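Local coordinates for ATP phosphoribosyltransferase regulatory subunit (Bacillus halodurans, PDB 3OD1), which is probably required, together with the HisG subunit, for the first step of histidine biosynthesis and may allow histidine to feed back on that step, at residues K28-Q33 against D321-A326; T35-L40 against I146-A151; L175-G180 against G235-E240. All blocks are in the same frame, centred on the assembly; numbering follows the deposited sequence.

Interaction 1 of 3, residues K28-Q33 against D321-A326; sequences KNICDQ and DLLVEA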
loop_
_atom_site.group_PDB
_atom_site.type_symbol
_atom_site.label_atom_id
_atom_site.label_comp_id
_atom_site.label_asym_id
_atom_site.label_seq_id
_atom_site.Cartn_x
_atom_site.Cartn_y
_atom_site.Cartn_z
ATOM N N LYS B 28 -5.406 9.587 1.941
ATOM C CA LYS B 28 -6.149 8.437 2.433
ATOM C C LYS B 28 -7.651 8.679 2.393
ATOM O O LYS B 28 -8.400 7.823 1.906
ATOM C CB LYS B 28 -5.728 8.041 3.839
ATOM C CG LYS B 28 -6.521 6.861 4.394
ATOM C CD LYS B 28 -6.078 6.546 5.811
ATOM C CE LYS B 28 -7.192 5.903 6.621
ATOM N NZ LYS B 28 -7.648 4.644 5.988
ATOM N N ASN B 29 -8.097 9.828 2.899
ATOM C CA ASN B 29 -9.526 10.130 2.865
ATOM C C ASN B 29 -10.062 10.067 1.436
ATOM O O ASN B 29 -11.112 9.464 1.179
ATOM C CB ASN B 29 -9.831 11.508 3.449
ATOM C CG ASN B 29 -11.280 11.932 3.206
ATOM O OD1 ASN B 29 -12.214 11.253 3.636
ATOM N ND2 ASN B 29 -11.469 13.045 2.500
ATOM N N ILE B 30 -9.345 10.699 0.509
ATOM C CA ILE B 30 -9.734 10.678 -0.906
ATOM C C ILE B 30 -9.857 9.244 -1.442
ATOM O O ILE B 30 -10.886 8.874 -2.004
ATOM C CB ILE B 30 -8.778 11.546 -1.770
ATOM C CG1 ILE B 30 -9.013 13.023 -1.455
ATOM C CG2 ILE B 30 -8.964 11.265 -3.266
ATOM C CD1 ILE B 30 -7.979 13.962 -2.043
ATOM N N CYS B 31 -8.831 8.426 -1.236
ATOM C CA CYS B 31 -8.849 7.050 -1.742
ATOM C C CYS B 31 -9.946 6.205 -1.116
ATOM O O CYS B 31 -10.582 5.404 -1.802
ATOM C CB CYS B 31 -7.498 6.375 -1.531
ATOM S SG CYS B 31 -6.191 7.145 -2.472
ATOM N N ASP B 32 -10.154 6.379 0.187
ATOM C CA ASP B 32 -11.196 5.648 0.899
ATOM C C ASP B 32 -12.589 5.974 0.362
ATOM O O ASP B 32 -13.434 5.094 0.256
ATOM C CB ASP B 32 -11.137 5.922 2.395
ATOM C CG ASP B 32 -9.946 5.245 3.072
ATOM O OD1 ASP B 32 -9.162 4.528 2.402
ATOM O OD2 ASP B 32 -9.801 5.452 4.283
ATOM N N GLN B 33 -12.820 7.228 0.004
ATOM C CA GLN B 33 -14.089 7.596 -0.621
ATOM C C GLN B 33 -14.258 6.903 -1.974
ATOM O O GLN B 33 -15.331 6.373 -2.283
ATOM C CB GLN B 33 -14.195 9.113 -0.760
ATOM C CG GLN B 33 -14.313 9.814 0.600
ATOM C CD GLN B 33 -15.579 9.404 1.336
ATOM O OE1 GLN B 33 -16.637 9.251 0.725
ATOM N NE2 GLN B 33 -15.477 9.219 2.649
ATOM N N ASP B 321 -1.939 11.167 -6.780
ATOM C CA ASP B 321 -1.228 12.390 -6.440
ATOM C C ASP B 321 -1.737 13.576 -7.257
ATOM O O ASP B 321 -1.860 14.682 -6.743
ATOM C CB ASP B 321 0.301 12.205 -6.523
ATOM C CG ASP B 321 0.759 11.527 -7.814
ATOM O OD1 ASP B 321 1.992 11.474 -8.028
ATOM O OD2 ASP B 321 -0.091 11.050 -8.608
ATOM N N LEU B 322 -2.071 13.335 -8.523
ATOM C CA LEU B 322 -2.618 14.384 -9.363
ATOM C C LEU B 322 -4.006 14.774 -8.876
ATOM O O LEU B 322 -4.393 15.937 -8.935
ATOM C CB LEU B 322 -2.676 13.921 -10.825
ATOM C CG LEU B 322 -1.327 13.691 -11.524
ATOM C CD1 LEU B 322 -1.490 13.182 -12.969
ATOM C CD2 LEU B 322 -0.477 14.959 -11.504
ATOM N N LEU B 323 -4.764 13.792 -8.399
ATOM C CA LEU B 323 -6.109 14.068 -7.908
ATOM C C LEU B 323 -6.062 14.901 -6.617
ATOM O O LEU B 323 -6.815 15.861 -6.457
ATOM C CB LEU B 323 -6.894 12.765 -7.692
ATOM C CG LEU B 323 -8.289 12.900 -7.078
ATOM C CD1 LEU B 323 -9.159 13.877 -7.897
ATOM C CD2 LEU B 323 -8.963 11.519 -6.943
ATOM N N VAL B 324 -5.168 14.541 -5.707
ATOM C CA VAL B 324 -5.005 15.308 -4.468
ATOM C C VAL B 324 -4.655 16.777 -4.771
ATOM O O VAL B 324 -5.271 17.692 -4.220
ATOM C CB VAL B 324 -3.962 14.677 -3.520
ATOM C CG1 VAL B 324 -3.760 15.552 -2.268
ATOM C CG2 VAL B 324 -4.374 13.262 -3.107
ATOM N N GLU B 325 -3.681 16.996 -5.653
ATOM C CA GLU B 325 -3.367 18.339 -6.147
ATOM C C GLU B 325 -4.613 19.079 -6.630
ATOM O O GLU B 325 -4.848 20.233 -6.273
ATOM C CB GLU B 325 -2.414 18.259 -7.335
ATOM C CG GLU B 325 -0.940 18.083 -7.038
ATOM C CD GLU B 325 -0.119 18.008 -8.328
ATOM O OE1 GLU B 325 0.890 17.270 -8.354
ATOM O OE2 GLU B 325 -0.498 18.671 -9.326
ATOM N N ALA B 326 -5.392 18.413 -7.477
ATOM C CA ALA B 326 -6.554 19.023 -8.118
ATOM C C ALA B 326 -7.647 19.443 -7.129
ATOM O O ALA B 326 -8.455 20.327 -7.423
ATOM C CB ALA B 326 -7.126 18.075 -9.166
#
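Ile30 reaches from helix 21-40 to helix 320-327 and meets two residues there with two different methyl groups, a compact case of one branched side chain serving two neighbours. Both contacts are apolar. Its CG2 lies 3.7 Å from CD2 of Leu323, while the far end of the longer branch, CD1, comes 3.8 Å from CG2 of Val324 and close to the CA of the same residue. The branching decides this division: CG1 stands anti to the carbonyl carbon (chi1 -71°) and chi2 is extended, which carries CD1 out to Val324 and leaves CG2 on the side of Leu323. All three residues are buried, and Ile30 and Val324 are also the nearest backbone pair, with 7.5 Å between their CA atoms.

Polar interactions stay within each helix or lead elsewhere. Lys28 NZ bonds the syn lone pair of Asp32 OD2 at 2.9 Å, a salt bridge between residues one turn apart on an outer part of helix 21-40. Asp321 forms a salt bridge with Arg319, and Gln33 OE1 accepts a hydrogen bond from Arg155.

Met34, Trp23 and Leu327 extend the apolar layer. Cys31 touches Leu129 and Asp321 touches Phe126 of strand 125-134, so both helices pack beside the large mixed sheet, consistent with the class-II aminoacyl-tRNA synthetase fold, in which helices flank an antiparallel core.

Interaction 2 of 3, residues T35-L40 against I146-A151; sequences TEEINL and IALMIA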
loop_
_atom_site.group_PDB
_atom_site.type_symbol
_atom_site.label_atom_id
_atom_site.label_comp_id
_atom_site.label_asym_id
_atom_site.label_seq_id
_atom_site.Cartn_x
_atom_site.Cartn_y
_atom_site.Cartn_z
ATOM N N THR B 35 -12.711 4.096 -3.063
ATOM C CA THR B 35 -12.773 2.649 -2.907
ATOM C C THR B 35 -14.129 2.211 -2.348
ATOM O O THR B 35 -14.625 1.137 -2.681
ATOM C CB THR B 35 -11.615 2.108 -2.034
ATOM O OG1 THR B 35 -11.565 2.824 -0.801
ATOM C CG2 THR B 35 -10.282 2.279 -2.753
ATOM N N GLU B 36 -14.737 3.059 -1.526
ATOM C CA GLU B 36 -16.084 2.791 -1.030
ATOM C C GLU B 36 -17.118 2.778 -2.158
ATOM O O GLU B 36 -17.995 1.925 -2.178
ATOM C CB GLU B 36 -16.498 3.826 0.009
ATOM C CG GLU B 36 -16.585 3.263 1.414
ATOM C CD GLU B 36 -16.798 4.338 2.462
ATOM O OE1 GLU B 36 -17.853 5.013 2.426
ATOM O OE2 GLU B 36 -15.903 4.506 3.323
ATOM N N GLU B 37 -17.045 3.753 -3.061
ATOM C CA GLU B 37 -17.955 3.786 -4.216
ATOM C C GLU B 37 -17.723 2.561 -5.097
ATOM O O GLU B 37 -18.661 1.862 -5.489
ATOM C CB GLU B 37 -17.754 5.056 -5.053
ATOM C CG GLU B 37 -18.766 5.219 -6.195
ATOM C CD GLU B 37 -20.175 5.474 -5.682
ATOM O OE1 GLU B 37 -20.297 5.875 -4.516
ATOM O OE2 GLU B 37 -21.160 5.280 -6.434
ATOM N N ILE B 38 -16.458 2.296 -5.390
ATOM C CA ILE B 38 -16.095 1.138 -6.199
ATOM C C ILE B 38 -16.675 -0.163 -5.636
ATOM O O ILE B 38 -17.157 -1.027 -6.385
ATOM C CB ILE B 38 -14.570 1.068 -6.366
ATOM C CG1 ILE B 38 -14.095 2.219 -7.278
ATOM C CG2 ILE B 38 -14.137 -0.297 -6.897
ATOM C CD1 ILE B 38 -12.583 2.447 -7.229
ATOM N N ASN B 39 -16.668 -0.295 -4.315
ATOM C CA ASN B 39 -17.179 -1.512 -3.689
ATOM C C ASN B 39 -18.691 -1.643 -3.806
ATOM O O ASN B 39 -19.229 -2.756 -3.925
ATOM C CB ASN B 39 -16.766 -1.579 -2.223
ATOM C CG ASN B 39 -16.092 -2.883 -1.885
ATOM O OD1 ASN B 39 -16.573 -3.633 -1.036
ATOM N ND2 ASN B 39 -14.981 -3.182 -2.570
ATOM N N LEU B 40 -19.364 -0.503 -3.758
ATOM C CA LEU B 40 -20.809 -0.440 -3.972
ATOM C C LEU B 40 -21.245 -0.874 -5.380
ATOM O O LEU B 40 -22.419 -1.164 -5.603
ATOM C CB LEU B 40 -21.320 0.967 -3.680
ATOM C CG LEU B 40 -21.261 1.351 -2.190
ATOM C CD1 LEU B 40 -21.700 2.801 -1.993
ATOM C CD2 LEU B 40 -22.140 0.425 -1.371
ATOM N N ILE B 146 -17.158 4.232 -17.025
ATOM C CA ILE B 146 -17.059 5.688 -17.069
ATOM C C ILE B 146 -17.944 6.307 -15.991
ATOM O O ILE B 146 -17.514 7.214 -15.280
ATOM C CB ILE B 146 -17.429 6.254 -18.463
ATOM C CG1 ILE B 146 -16.365 5.853 -19.505
ATOM C CG2 ILE B 146 -17.583 7.758 -18.391
ATOM C CD1 ILE B 146 -16.734 6.227 -20.956
ATOM N N ALA B 147 -19.167 5.790 -15.863
ATOM C CA ALA B 147 -20.112 6.244 -14.849
ATOM C C ALA B 147 -19.604 6.000 -13.431
ATOM O O ALA B 147 -19.825 6.816 -12.543
ATOM C CB ALA B 147 -21.480 5.586 -15.059
ATOM N N LEU B 148 -18.942 4.869 -13.214
ATOM C CA LEU B 148 -18.326 4.589 -11.925
ATOM C C LEU B 148 -17.200 5.586 -11.649
ATOM O O LEU B 148 -17.132 6.163 -10.569
ATOM C CB LEU B 148 -17.807 3.153 -11.877
ATOM C CG LEU B 148 -16.957 2.735 -10.668
ATOM C CD1 LEU B 148 -17.663 3.071 -9.351
ATOM C CD2 LEU B 148 -16.640 1.247 -10.758
HETATM N N MSE B 149 -16.336 5.813 -12.632
HETATM C CA MSE B 149 -15.252 6.773 -12.451
HETATM C C MSE B 149 -15.792 8.140 -12.036
HETATM O O MSE B 149 -15.243 8.799 -11.135
HETATM C CB MSE B 149 -14.434 6.921 -13.732
HETATM C CG MSE B 149 -13.061 7.562 -13.476
HETATM SE SE MSE B 149 -11.950 7.704 -15.078
HETATM C CE MSE B 149 -12.997 8.978 -16.098
ATOM N N ILE B 150 -16.850 8.573 -12.719
ATOM C CA ILE B 150 -17.463 9.859 -12.441
ATOM C C ILE B 150 -18.054 9.877 -11.036
ATOM O O ILE B 150 -17.927 10.868 -10.311
ATOM C CB ILE B 150 -18.538 10.210 -13.503
ATOM C CG1 ILE B 150 -17.857 10.457 -14.859
ATOM C CG2 ILE B 150 -19.397 11.403 -13.037
ATOM C CD1 ILE B 150 -18.797 10.690 -16.017
ATOM N N ALA B 151 -18.689 8.776 -10.637
ATOM C CA ALA B 151 -19.298 8.718 -9.313
ATOM C C ALA B 151 -18.224 8.686 -8.226
ATOM O O ALA B 151 -18.385 9.268 -7.142
ATOM C CB ALA B 151 -20.227 7.525 -9.206
#
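Glu37 and Ile38 of helix 21-40 share one methyl group of Leu148, and the pair illustrates how an acidic side chain can pack through its carbon atoms. CD1 of Leu148 lies 4.0 Å from CG of Glu37 and equally near the CA of Ile38, with CG1 of Ile38 slightly farther, at 4.2 Å. The Glu37 and Leu148 side chains run past one another in opposite senses. Leu148 gets there through a CG placed opposite its own backbone N (chi1 172°), which carries CD1 across to Glu37 and Ile38. One turn on, the CB of Ala151 sits 3.7 Å from OE2 of Glu37, a van der Waals contact made obliquely to the carboxylate plane; the bend of Glu37 at chi2 (68°) sets the acid beside this small residue.

The second shell fixes that carboxylate by both oxygens: OE2 is hydrogen-bonded to Trp41 NE1, and OE1 forms a salt bridge with Arg155, which also pairs with Glu36. Replacing Glu37 by an alanine is likely to cost Trp41 NE1 this acceptor and Arg155 one of its acidic partners, and to uncover part of Leu148 and Ala151.

The axes of segments 35-40 and 146-151 approach to 9.7 Å and are broadly antiparallel, at 145°. Beneath them lies the large mixed sheet: Ile38 and Leu148 both rest on Val131 of strand 125-134, Ile38 also touches Ala107 of strand 104-113, and Met149 and Ile150 pack on Val163 of strand 162-167. Leu40 packs on Gly362 of the second subunit.

Interaction 3 of 3, residues L175-G180 against G235-E240; sequences LMDVVG and GLIQTE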
loop_
_atom_site.group_PDB
_atom_site.type_symbol
_atom_site.label_atom_id
_atom_site.label_comp_id
_atom_site.label_asym_id
_atom_site.label_seq_id
_atom_site.Cartn_x
_atom_site.Cartn_y
_atom_site.Cartn_z
ATOM N N LEU B 175 -8.272 7.295 -40.851
ATOM C CA LEU B 175 -6.897 7.371 -41.329
ATOM C C LEU B 175 -6.646 6.369 -42.463
ATOM O O LEU B 175 -6.194 6.751 -43.542
ATOM C CB LEU B 175 -5.915 7.147 -40.178
ATOM C CG LEU B 175 -5.466 8.441 -39.490
ATOM C CD1 LEU B 175 -6.562 9.515 -39.562
ATOM C CD2 LEU B 175 -5.002 8.176 -38.071
HETATM N N MSE B 176 -6.946 5.094 -42.214
HETATM C CA MSE B 176 -6.785 4.050 -43.229
HETATM C C MSE B 176 -7.527 4.375 -44.514
HETATM O O MSE B 176 -6.953 4.330 -45.610
HETATM C CB MSE B 176 -7.275 2.697 -42.718
HETATM C CG MSE B 176 -6.271 1.976 -41.850
HETATM SE SE MSE B 176 -4.567 1.660 -42.748
HETATM C CE MSE B 176 -3.507 1.354 -41.145
ATOM N N ASP B 177 -8.809 4.688 -44.392
ATOM C CA ASP B 177 -9.605 4.868 -45.590
ATOM C C ASP B 177 -9.019 5.955 -46.478
ATOM O O ASP B 177 -9.236 5.954 -47.694
ATOM C CB ASP B 177 -11.059 5.179 -45.261
ATOM C CG ASP B 177 -11.954 4.997 -46.461
ATOM O OD1 ASP B 177 -12.020 3.861 -46.976
ATOM O OD2 ASP B 177 -12.575 5.984 -46.891
ATOM N N VAL B 178 -8.260 6.869 -45.875
ATOM C CA VAL B 178 -7.677 7.970 -46.634
ATOM C C VAL B 178 -6.263 7.701 -47.146
ATOM O O VAL B 178 -5.953 7.997 -48.299
ATOM C CB VAL B 178 -7.672 9.275 -45.831
ATOM C CG1 VAL B 178 -6.876 10.337 -46.574
ATOM C CG2 VAL B 178 -9.108 9.739 -45.556
ATOM N N VAL B 179 -5.400 7.149 -46.300
ATOM C CA VAL B 179 -4.010 6.948 -46.701
ATOM C C VAL B 179 -3.708 5.514 -47.151
ATOM O O VAL B 179 -2.679 5.257 -47.775
ATOM C CB VAL B 179 -3.013 7.418 -45.612
ATOM C CG1 VAL B 179 -3.243 8.890 -45.291
ATOM C CG2 VAL B 179 -3.129 6.565 -44.362
ATOM N N GLY B 180 -4.609 4.590 -46.831
ATOM C CA GLY B 180 -4.555 3.229 -47.341
ATOM C C GLY B 180 -3.328 2.401 -46.994
ATOM O O GLY B 180 -3.198 1.260 -47.443
ATOM N N GLY B 235 -19.874 12.524 -41.246
ATOM C CA GLY B 235 -19.606 12.992 -42.596
ATOM C C GLY B 235 -18.210 12.700 -43.118
ATOM O O GLY B 235 -17.964 12.780 -44.330
ATOM N N LEU B 236 -17.297 12.345 -42.216
ATOM C CA LEU B 236 -15.891 12.168 -42.584
ATOM C C LEU B 236 -15.532 10.759 -43.021
ATOM O O LEU B 236 -14.480 10.546 -43.619
ATOM C CB LEU B 236 -14.976 12.577 -41.429
ATOM C CG LEU B 236 -15.010 14.060 -41.082
ATOM C CD1 LEU B 236 -13.965 14.358 -40.033
ATOM C CD2 LEU B 236 -14.773 14.883 -42.346
ATOM N N ILE B 237 -16.398 9.799 -42.717
ATOM C CA ILE B 237 -16.104 8.393 -42.972
ATOM C C ILE B 237 -17.402 7.594 -42.955
ATOM O O ILE B 237 -18.227 7.751 -42.051
ATOM C CB ILE B 237 -15.119 7.828 -41.912
ATOM C CG1 ILE B 237 -14.844 6.333 -42.129
ATOM C CG2 ILE B 237 -15.646 8.078 -40.508
ATOM C CD1 ILE B 237 -13.997 6.027 -43.337
ATOM N N GLN B 238 -17.585 6.746 -43.962
ATOM C CA GLN B 238 -18.813 5.968 -44.083
ATOM C C GLN B 238 -18.554 4.475 -44.260
ATOM O O GLN B 238 -19.457 3.722 -44.622
ATOM C CB GLN B 238 -19.674 6.497 -45.232
ATOM C CG GLN B 238 -20.638 7.603 -44.829
ATOM C CD GLN B 238 -21.736 7.104 -43.909
ATOM O OE1 GLN B 238 -21.505 6.854 -42.724
ATOM N NE2 GLN B 238 -22.940 6.954 -44.452
ATOM N N THR B 239 -17.322 4.047 -44.006
ATOM C CA THR B 239 -17.008 2.626 -44.043
ATOM C C THR B 239 -17.765 1.914 -42.931
ATOM O O THR B 239 -18.255 2.553 -42.003
ATOM C CB THR B 239 -15.493 2.367 -43.898
ATOM O OG1 THR B 239 -15.020 2.911 -42.658
ATOM C CG2 THR B 239 -14.731 2.999 -45.061
ATOM N N GLU B 240 -17.872 0.594 -43.021
ATOM C CA GLU B 240 -18.532 -0.167 -41.968
ATOM C C GLU B 240 -17.837 0.059 -40.620
ATOM O O GLU B 240 -18.483 0.391 -39.624
ATOM C CB GLU B 240 -18.549 -1.652 -42.310
ATOM C CG GLU B 240 -19.437 -2.478 -41.397
ATOM C CD GLU B 240 -18.973 -3.919 -41.283
ATOM O OE1 GLU B 240 -19.730 -4.829 -41.686
ATOM O OE2 GLU B 240 -17.843 -4.137 -40.794
#
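Asp177, near the end of helix 168-179, carries its side of this contact alone, facing Ile237 and Thr239 of the loop that leads into helix 240-258. The example shows that a charged residue need not make a polar bond to what it faces. All the direct contacts are van der Waals. CD1 of Ile237 comes 3.6 Å from CB of Asp177 and also lies near its carboxylate, the two side chains meeting at a slant. CG2 of Thr239 stands 3.4 Å from OD1 of Asp177, so this threonine presents its methyl, not its hydroxyl, to the acid. With OG1 between the backbone N and the carbonyl carbon (chi1 59°), the hydroxyl is turned to other work: Thr239 is the N-cap of helix 240-258, and OG1 bonds the N of Gly242.

Ionic and backbone bonds lie around this van der Waals contact. Asp177 OD2 forms a salt bridge with Arg216, and the same arginine bonds the carbonyl of Leu236, tying both segments to helix 211-220. Leu175 O accepts from Val178 N at 3.1 Å and from Val179 N at 2.9 Å as the helix closes, and Gly180 then leaves it with positive phi.

Ile237 continues onto Tyr170 and Leu174, and Thr239 onto Ala173, all of helix 168-179. Val178 packs on Leu217 of helix 211-220, while Val179 meets Ala185 and Leu188 of helix 182-193: the contact joins a helix end to an inter-helix loop within a helical cluster.

In the fold
Interactions 1 and 2 are successive uses of helix 21-40: residues 28-33 meet helix 320-327, and residues 35-40 meet helix 139-155, with the two centres 14 Å apart. Both contacts lie beside the large mixed sheet, and Arg155 connects them, since it bonds Gln33 in the first and pairs with Glu36 and Glu37 in the second. Interaction 3 stands apart in the helical region, its centre 41 Å from that of interaction 1 and 36 Å from that of interaction 2; its nearest atoms are about 20 Å from the latter. Along the chain, interaction 1 encloses the other two, which follow each other in series. Strand 162-167 leads directly from the sheet into helix 168-179, where interaction 3 begins.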